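Local coordinates for protein STN1 (Saccharomyces cerevisiae, PDB 3KEY) that helps regulate telomere length and protect chromosome ends, restraining telomerase loading through its interaction with CDC13, this chain being its C-terminal winged helix-turn-helix region, at residues A[3-6]-A[7-10]; A[32-35]-A[36-40]; A[55-58]-A[59-63]. All coordinates share one frame; numbering follows the deposited sequence.

All three contacts are local turns of helix within the first winged helix-turn-helix domain, and together they illustrate how helix starts and helix bodies are tied into one bundle. Contact 1 opens helix 6-16, contact 2 lies within helix 31-47, and contact 3 opens helix 56-73. The centres of contacts 1 and 2 are about 11 Å apart, and they meet through apolar packing of Val36 on Asn9 and Val33 on Leu10. Contacts 2 and 3, again about 11 Å between centres, are joined by charge: Arg34 NH2 lies 3.0 Å from Glu60 OE2. Contacts 1 and 3 do not touch, their nearest atoms being about 7 Å apart; contact 2 touches both.

Contact 1: residues A[3-6]-A[7-10]; sequences RTSA and KSNL
Ser5 and Ser8 meet where the chain enters its first helix: the hydroxyl of Ser5 accepts from the backbone N of Ser8, OG to N 3.2 Å, along a nearly straight N-H line (162°). The first torsion of Ser5 sets OG between its own N and carbonyl carbon, from where it reaches forward over the opening turn. A water 2.7 Å from Ser5 OG also bonds to Ser8 OG, at a longer distance, bridging the two hydroxyls. This is the N-cap of helix 6-16 in the first winged helix-turn-helix domain; beyond the cap, Asn9 N donates to Ser5 O at 3.0 Å and Leu10 N to Ala6 O.

Asn9 can be followed outward. Its CB rests 3.4 Å from Ala6 O. CG, placed beside its own backbone N (chi1 -82°), lies 3.6 Å from Ser5 O. At the tip, ND2 passes near the carbonyl oxygens of Ser5 and Thr4, while OD1 comes obliquely to the Arg3 guanidinium, the side chains crossing at about a right angle, NH2 to OD1 3.4 Å; the amide and guanidinium planes are 27° apart. With an alanine here, the Arg3 guanidinium would probably lose its amide neighbour and be freer to swing. Lys7 runs the other way, to a salt bridge with Asp137 of helix 132-149.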
ATOM      1  N   ARG A   3      13.422   3.753   2.367  1.00 65.94           N
ATOM      2  CA  ARG A   3      12.990   3.038   1.133  1.00 64.35           C
ATOM      3  C   ARG A   3      11.462   3.021   1.009  1.00 62.77           C
ATOM      4  O   ARG A   3      10.918   3.198  -0.082  1.00 62.52           O
ATOM      5  CB  ARG A   3      13.526   1.602   1.148  1.00 66.36           C
ATOM      6  CG  ARG A   3      14.511   1.314   2.281  1.00 68.72           C
ATOM      7  CD  ARG A   3      13.792   1.177   3.613  1.00 71.03           C
ATOM      8  NE  ARG A   3      12.955  -0.019   3.640  1.00 72.83           N
ATOM      9  CZ  ARG A   3      12.134  -0.338   4.636  1.00 74.12           C
ATOM     10  NH1 ARG A   3      12.033   0.452   5.700  1.00 74.54           N
ATOM     11  NH2 ARG A   3      11.404  -1.443   4.564  1.00 73.66           N
ATOM     12  N   THR A   4      10.778   2.822   2.133  1.00 60.09           N
ATOM     13  CA  THR A   4       9.317   2.766   2.148  1.00 57.43           C
ATOM     14  C   THR A   4       8.732   3.539   3.335  1.00 54.32           C
ATOM     15  O   THR A   4       9.293   3.526   4.432  1.00 52.83           O
ATOM     16  CB  THR A   4       8.829   1.290   2.205  1.00 58.50           C
ATOM     17  OG1 THR A   4       7.405   1.247   2.384  1.00 61.24           O
ATOM     18  CG2 THR A   4       9.493   0.561   3.349  1.00 59.18           C
ATOM     19  N   SER A   5       7.604   4.209   3.111  1.00 51.50           N
ATOM     20  CA  SER A   5       6.948   4.983   4.166  1.00 48.29           C
ATOM     21  C   SER A   5       6.373   4.065   5.244  1.00 46.33           C
ATOM     22  O   SER A   5       6.218   2.863   5.024  1.00 45.85           O
ATOM     23  CB  SER A   5       5.823   5.840   3.574  1.00 47.91           C
ATOM     24  OG  SER A   5       4.776   5.038   3.052  1.00 47.20           O
ATOM     25  N   ALA A   6       6.065   4.628   6.409  1.00 44.44           N
ATOM     26  CA  ALA A   6       5.505   3.842   7.506  1.00 44.01           C
ATOM     27  C   ALA A   6       4.187   3.210   7.054  1.00 42.97           C
ATOM     28  O   ALA A   6       3.909   2.041   7.333  1.00 40.08           O
ATOM     29  CB  ALA A   6       5.280   4.731   8.727  1.00 42.40           C
ATOM     30  N   LYS A   7       3.384   4.002   6.348  1.00 42.13           N
ATOM     31  CA  LYS A   7       2.102   3.547   5.832  1.00 42.93           C
ATOM     32  C   LYS A   7       2.275   2.307   4.944  1.00 42.17           C
ATOM     33  O   LYS A   7       1.549   1.326   5.098  1.00 40.81           O
ATOM     34  CB  LYS A   7       1.440   4.672   5.031  1.00 44.20           C
ATOM     35  CG  LYS A   7       0.099   4.310   4.421  1.00 46.59           C
ATOM     36  CD  LYS A   7      -0.335   5.361   3.415  1.00 48.78           C
ATOM     37  CE  LYS A   7       0.558   5.327   2.183  1.00 53.37           C
ATOM     38  NZ  LYS A   7       0.262   6.436   1.236  1.00 54.75           N
ATOM     39  N   SER A   8       3.230   2.350   4.015  1.00 41.62           N
ATOM     40  CA  SER A   8       3.455   1.209   3.132  1.00 42.38           C
ATOM     41  C   SER A   8       4.058   0.008   3.870  1.00 41.69           C
ATOM     42  O   SER A   8       3.883  -1.129   3.445  1.00 42.70           O
ATOM     43  CB  SER A   8       4.318   1.614   1.925  1.00 43.66           C
ATOM     44  OG  SER A   8       3.536   2.294   0.940  1.00 42.42           O
ATOM     45  N   ASN A   9       4.761   0.248   4.974  1.00 42.15           N
ATOM     46  CA  ASN A   9       5.303  -0.870   5.751  1.00 41.62           C
ATOM     47  C   ASN A   9       4.121  -1.611   6.402  1.00 40.51           C
ATOM     48  O   ASN A   9       4.097  -2.844   6.451  1.00 39.93           O
ATOM     49  CB  ASN A   9       6.270  -0.381   6.837  1.00 43.85           C
ATOM     50  CG  ASN A   9       7.673  -0.119   6.299  1.00 48.44           C
ATOM     51  OD1 ASN A   9       8.189  -0.877   5.473  1.00 50.93           O
ATOM     52  ND2 ASN A   9       8.303   0.947   6.783  1.00 48.30           N
ATOM     53  N   LEU A  10       3.144  -0.855   6.900  1.00 37.87           N
ATOM     54  CA  LEU A  10       1.964  -1.463   7.501  1.00 36.94           C
ATOM     55  C   LEU A  10       1.186  -2.148   6.384  1.00 35.73           C
ATOM     56  O   LEU A  10       0.662  -3.245   6.568  1.00 36.11           O
ATOM     57  CB  LEU A  10       1.078  -0.411   8.183  1.00 36.39           C
ATOM     58  CG  LEU A  10      -0.258  -0.955   8.711  1.00 36.43           C
ATOM     59  CD1 LEU A  10      -0.005  -2.098   9.692  1.00 40.32           C
ATOM     60  CD2 LEU A  10      -1.049   0.160   9.371  1.00 36.61           C
TER
HETATM   61  O   HOH W   1       3.695   5.570   0.645  1.00 85.78           O

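Contact 2: residues A[32-35]-A[36-40]; sequences EVRS and VVTSL
Val33 and Val37, one helical turn apart, form the close-packed side of this contact. CG1 of Val33 and CG2 of Val37 approach to 4.0 Å, and CG2 also sits 3.2 Å from Val33 O, because the Val37 torsion (CG1 opposite the backbone N, chi1 171°) turns CG2 back along the helix toward the preceding turn. Val37 N donates to that same oxygen at 2.9 Å, nearly along the C=O axis. Both side chains are buried: Val33 against Ile13 and Leu27 of neighbouring helices, Val37 against Glu60. Val36, less deeply covered, lays CG2 3.5 Å from Glu32 O, and its own N makes a weak bond to that oxygen.

The other side is more polar and more open. Ser35 and Ser39 are exposed, and across them the contact is mainly the backbone bond from Ser39 N to Ser35 O. Glu32 is likewise exposed and points away from the following turn. Between the two sides, Thr38 N donates to Arg34 O at 2.7 Å, and Thr38 OG1 lies 2.8 Å from the same oxygen. The hydroxyl is folded back beside its own N (chi1 -60°), which brings it over the preceding turn; it also lies near Glu60 OE2, a probable hydrogen bond, and its one proton cannot serve both oxygens at once. That carboxylate oxygen takes the Arg34 guanidinium in a salt bridge. The segment is an amphipathic alpha-helix of the kind found in the helical part of a winged helix-turn-helix domain, Val33 and Val37 turned inward and Ser35 and Ser39 outward.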
ATOM      1  N   GLU A  32       5.468  -7.006  14.305  1.00 45.72           N
ATOM      2  CA  GLU A  32       5.821  -6.145  13.183  1.00 45.78           C
ATOM      3  C   GLU A  32       5.073  -4.814  13.231  1.00 43.65           C
ATOM      4  O   GLU A  32       5.637  -3.767  12.905  1.00 43.10           O
ATOM      5  CB  GLU A  32       5.529  -6.851  11.855  1.00 49.72           C
ATOM      6  CG  GLU A  32       6.704  -7.639  11.295  1.00 56.96           C
ATOM      7  CD  GLU A  32       6.409  -8.223   9.920  1.00 61.26           C
ATOM      8  OE1 GLU A  32       5.589  -9.164   9.833  1.00 63.74           O
ATOM      9  OE2 GLU A  32       6.991  -7.735   8.923  1.00 62.94           O
ATOM     10  N   VAL A  33       3.807  -4.854  13.636  1.00 40.54           N
ATOM     11  CA  VAL A  33       3.009  -3.635  13.718  1.00 39.84           C
ATOM     12  C   VAL A  33       3.522  -2.723  14.836  1.00 40.11           C
ATOM     13  O   VAL A  33       3.638  -1.513  14.649  1.00 38.07           O
ATOM     14  CB  VAL A  33       1.506  -3.951  13.951  1.00 38.21           C
ATOM     15  CG1 VAL A  33       0.718  -2.661  14.133  1.00 37.46           C
ATOM     16  CG2 VAL A  33       0.953  -4.731  12.760  1.00 38.17           C
ATOM     17  N   ARG A  34       3.835  -3.298  15.993  1.00 41.64           N
ATOM     18  CA  ARG A  34       4.348  -2.494  17.101  1.00 44.46           C
ATOM     19  C   ARG A  34       5.633  -1.751  16.708  1.00 43.67           C
ATOM     20  O   ARG A  34       5.831  -0.604  17.103  1.00 44.17           O
ATOM     21  CB  ARG A  34       4.607  -3.369  18.340  1.00 47.10           C
ATOM     22  CG  ARG A  34       3.347  -3.898  19.025  1.00 50.26           C
ATOM     23  CD  ARG A  34       2.308  -2.791  19.225  1.00 56.70           C
ATOM     24  NE  ARG A  34       2.810  -1.646  19.988  1.00 60.67           N
ATOM     25  CZ  ARG A  34       3.009  -1.644  21.304  1.00 63.52           C
ATOM     26  NH1 ARG A  34       2.748  -2.730  22.022  1.00 63.99           N
ATOM     27  NH2 ARG A  34       3.472  -0.552  21.905  1.00 64.11           N
ATOM     28  N   SER A  35       6.493  -2.394  15.920  1.00 44.23           N
ATOM     29  CA  SER A  35       7.748  -1.768  15.481  1.00 44.04           C
ATOM     30  C   SER A  35       7.461  -0.496  14.695  1.00 42.36           C
ATOM     31  O   SER A  35       8.043   0.553  14.961  1.00 40.56           O
ATOM     32  CB  SER A  35       8.548  -2.724  14.598  1.00 44.31           C
ATOM     33  OG  SER A  35       8.765  -3.957  15.257  1.00 50.33           O
ATOM     34  N   VAL A  36       6.565  -0.608  13.719  1.00 40.12           N
ATOM     35  CA  VAL A  36       6.174   0.528  12.894  1.00 39.44           C
ATOM     36  C   VAL A  36       5.543   1.620  13.764  1.00 38.63           C
ATOM     37  O   VAL A  36       5.868   2.802  13.630  1.00 38.03           O
ATOM     38  CB  VAL A  36       5.143   0.102  11.802  1.00 40.27           C
ATOM     39  CG1 VAL A  36       4.664   1.315  11.028  1.00 39.88           C
ATOM     40  CG2 VAL A  36       5.775  -0.904  10.853  1.00 41.49           C
ATOM     41  N   VAL A  37       4.642   1.212  14.657  1.00 37.56           N
ATOM     42  CA  VAL A  37       3.942   2.145  15.545  1.00 37.52           C
ATOM     43  C   VAL A  37       4.891   2.879  16.499  1.00 37.35           C
ATOM     44  O   VAL A  37       4.800   4.095  16.676  1.00 36.45           O
ATOM     45  CB  VAL A  37       2.854   1.403  16.368  1.00 35.13           C
ATOM     46  CG1 VAL A  37       2.291   2.323  17.437  1.00 36.20           C
ATOM     47  CG2 VAL A  37       1.730   0.934  15.438  1.00 36.94           C
ATOM     48  N   THR A  38       5.800   2.138  17.116  1.00 38.86           N
ATOM     49  CA  THR A  38       6.755   2.741  18.037  1.00 39.64           C
ATOM     50  C   THR A  38       7.608   3.784  17.310  1.00 39.66           C
ATOM     51  O   THR A  38       7.842   4.881  17.825  1.00 39.58           O
ATOM     52  CB  THR A  38       7.662   1.663  18.649  1.00 40.21           C
ATOM     53  OG1 THR A  38       6.846   0.727  19.363  1.00 40.61           O
ATOM     54  CG2 THR A  38       8.690   2.293  19.601  1.00 41.16           C
ATOM     55  N   SER A  39       8.055   3.444  16.107  1.00 39.64           N
ATOM     56  CA  SER A  39       8.870   4.362  15.317  1.00 40.62           C
ATOM     57  C   SER A  39       8.103   5.655  15.012  1.00 41.00           C
ATOM     58  O   SER A  39       8.636   6.761  15.176  1.00 39.65           O
ATOM     59  CB  SER A  39       9.306   3.683  14.010  1.00 42.91           C
ATOM     60  OG  SER A  39      10.033   4.580  13.185  1.00 47.19           O
ATOM     61  N   LEU A  40       6.848   5.520  14.587  1.00 39.77           N
ATOM     62  CA  LEU A  40       6.017   6.682  14.268  1.00 39.01           C
ATOM     63  C   LEU A  40       5.708   7.484  15.536  1.00 37.89           C
ATOM     64  O   LEU A  40       5.623   8.714  15.506  1.00 36.56           O
ATOM     65  CB  LEU A  40       4.692   6.232  13.628  1.00 39.54           C
ATOM     66  CG  LEU A  40       3.995   7.136  12.601  1.00 43.06           C
ATOM     67  CD1 LEU A  40       2.550   6.669  12.417  1.00 42.46           C
ATOM     68  CD2 LEU A  40       4.013   8.576  13.045  1.00 42.24           C
TER

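Contact 3: residues A[55-58]-A[59-63]; sequences SFDS and LEKEA
Asp57 and Lys61 reach each other one turn apart at the start of helix 56-73, in a long salt bridge: OD1 lies 3.4 Å from Lys61 NZ, and the hydrogen bond within it is weak. The lysine chain is extended beyond CG and crosses the Asp57 side chain obliquely, CE too coming 3.4 Å from Asp57 OD1. Neighbouring them, the Phe56 ring and the Glu60 carboxylate approach obliquely, their planes 47° apart. The ring atom CE2 is 3.6 Å from Glu60 OE2, and CD2 touches the carboxylate carbon. At the ring's CD1 edge atom, Leu59 makes a loose apolar contact, Leu59 CD1 to Phe56 CD1 4.5 Å, while Leu59 CG lies close to Ser55 O.

Behind these side chains is the start of the helix. Ser55 is the N-cap: its OG accepts from Ser58 N at 3.1 Å, and its carbonyl takes Leu59 N. Phe56 O then receives Glu60 N at 2.8 Å and Asp57 O receives Lys61 N, the i to i+4 spacing setting Phe56 near Glu60 and Asp57 near Lys61. Such a capped start belongs to a helix of the first winged helix-turn-helix domain, lying against helix 31-47.

Farther out, the buried Glu60, with CG beside its backbone N (chi1 -70°), carries OE2 to Arg34 and Thr38 of helix 31-47. These partners would probably ease the nearness of Asp57, whose OD2 is 4.4 Å from Glu60 OE1. Tyr28 of helix 24-28 touches both Glu60 and Lys61, and Leu59 packs on Phe45.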
ATOM      1  N   SER A  55       1.503  10.736  27.185  1.00 52.17           N
ATOM      2  CA  SER A  55       2.258   9.522  27.469  1.00 50.23           C
ATOM      3  C   SER A  55       2.668   8.885  26.146  1.00 48.99           C
ATOM      4  O   SER A  55       1.988   9.058  25.129  1.00 47.81           O
ATOM      5  CB  SER A  55       1.400   8.544  28.275  1.00 50.87           C
ATOM      6  OG  SER A  55       0.292   8.103  27.512  1.00 51.96           O
ATOM      7  N   PHE A  56       3.775   8.152  26.154  1.00 46.68           N
ATOM      8  CA  PHE A  56       4.244   7.513  24.930  1.00 46.56           C
ATOM      9  C   PHE A  56       3.204   6.507  24.424  1.00 46.47           C
ATOM     10  O   PHE A  56       2.977   6.380  23.220  1.00 44.72           O
ATOM     11  CB  PHE A  56       5.573   6.796  25.176  1.00 44.31           C
ATOM     12  CG  PHE A  56       6.332   6.489  23.918  1.00 43.54           C
ATOM     13  CD1 PHE A  56       7.006   7.495  23.236  1.00 43.34           C
ATOM     14  CD2 PHE A  56       6.374   5.194  23.415  1.00 42.85           C
ATOM     15  CE1 PHE A  56       7.714   7.213  22.068  1.00 43.78           C
ATOM     16  CE2 PHE A  56       7.079   4.900  22.249  1.00 44.38           C
ATOM     17  CZ  PHE A  56       7.751   5.914  21.575  1.00 44.03           C
ATOM     18  N   ASP A  57       2.577   5.797  25.358  1.00 46.29           N
ATOM     19  CA  ASP A  57       1.559   4.812  25.018  1.00 46.76           C
ATOM     20  C   ASP A  57       0.427   5.511  24.276  1.00 45.70           C
ATOM     21  O   ASP A  57      -0.110   4.997  23.296  1.00 44.93           O
ATOM     22  CB  ASP A  57       1.041   4.141  26.298  1.00 49.06           C
ATOM     23  CG  ASP A  57      -0.131   3.205  26.042  1.00 52.58           C
ATOM     24  OD1 ASP A  57      -1.287   3.686  26.049  1.00 54.81           O
ATOM     25  OD2 ASP A  57       0.103   1.992  25.829  1.00 52.05           O
ATOM     26  N   SER A  58       0.080   6.701  24.744  1.00 44.87           N
ATOM     27  CA  SER A  58      -0.974   7.470  24.118  1.00 45.18           C
ATOM     28  C   SER A  58      -0.525   7.852  22.700  1.00 44.74           C
ATOM     29  O   SER A  58      -1.312   7.803  21.749  1.00 41.75           O
ATOM     30  CB  SER A  58      -1.253   8.720  24.948  1.00 46.90           C
ATOM     31  OG  SER A  58      -2.594   9.141  24.787  1.00 51.87           O
ATOM     32  N   LEU A  59       0.746   8.222  22.564  1.00 41.78           N
ATOM     33  CA  LEU A  59       1.288   8.600  21.265  1.00 40.96           C
ATOM     34  C   LEU A  59       1.297   7.418  20.299  1.00 39.19           C
ATOM     35  O   LEU A  59       1.081   7.599  19.099  1.00 38.22           O
ATOM     36  CB  LEU A  59       2.704   9.169  21.425  1.00 40.93           C
ATOM     37  CG  LEU A  59       2.762  10.513  22.165  1.00 42.32           C
ATOM     38  CD1 LEU A  59       4.209  10.896  22.482  1.00 43.27           C
ATOM     39  CD2 LEU A  59       2.101  11.575  21.302  1.00 43.09           C
ATOM     40  N   GLU A  60       1.548   6.215  20.820  1.00 38.22           N
ATOM     41  CA  GLU A  60       1.568   5.000  20.001  1.00 39.08           C
ATOM     42  C   GLU A  60       0.169   4.662  19.475  1.00 39.82           C
ATOM     43  O   GLU A  60      -0.002   4.297  18.307  1.00 38.29           O
ATOM     44  CB  GLU A  60       2.097   3.806  20.807  1.00 41.14           C
ATOM     45  CG  GLU A  60       3.584   3.871  21.146  1.00 43.75           C
ATOM     46  CD  GLU A  60       4.047   2.662  21.936  1.00 46.08           C
ATOM     47  OE1 GLU A  60       3.421   2.360  22.972  1.00 49.23           O
ATOM     48  OE2 GLU A  60       5.035   2.011  21.530  1.00 48.06           O
ATOM     49  N   LYS A  61      -0.831   4.775  20.341  1.00 39.81           N
ATOM     50  CA  LYS A  61      -2.196   4.490  19.930  1.00 40.05           C
ATOM     51  C   LYS A  61      -2.649   5.511  18.890  1.00 40.12           C
ATOM     52  O   LYS A  61      -3.399   5.180  17.975  1.00 39.29           O
ATOM     53  CB  LYS A  61      -3.110   4.467  21.154  1.00 41.52           C
ATOM     54  CG  LYS A  61      -2.856   3.227  22.001  1.00 44.87           C
ATOM     55  CD  LYS A  61      -3.622   3.210  23.304  1.00 49.04           C
ATOM     56  CE  LYS A  61      -3.353   1.900  24.046  1.00 51.45           C
ATOM     57  NZ  LYS A  61      -4.072   1.834  25.350  1.00 55.26           N
ATOM     58  N   GLU A  62      -2.164   6.745  19.010  1.00 39.83           N
ATOM     59  CA  GLU A  62      -2.499   7.788  18.046  1.00 40.46           C
ATOM     60  C   GLU A  62      -1.776   7.515  16.716  1.00 40.43           C
ATOM     61  O   GLU A  62      -2.317   7.776  15.635  1.00 38.14           O
ATOM     62  CB  GLU A  62      -2.097   9.158  18.597  1.00 42.93           C
ATOM     63  CG  GLU A  62      -2.222  10.297  17.604  1.00 49.20           C
ATOM     64  CD  GLU A  62      -1.934  11.660  18.230  1.00 54.15           C
ATOM     65  OE1 GLU A  62      -1.801  12.643  17.469  1.00 55.40           O
ATOM     66  OE2 GLU A  62      -1.852  11.751  19.479  1.00 55.32           O
ATOM     67  N   ALA A  63      -0.559   6.982  16.800  1.00 38.55           N
ATOM     68  CA  ALA A  63       0.219   6.671  15.602  1.00 39.30           C
ATOM     69  C   ALA A  63      -0.455   5.543  14.830  1.00 39.41           C
ATOM     70  O   ALA A  63      -0.577   5.599  13.606  1.00 37.50           O
ATOM     71  CB  ALA A  63       1.648   6.257  15.981  1.00 37.84           C
TER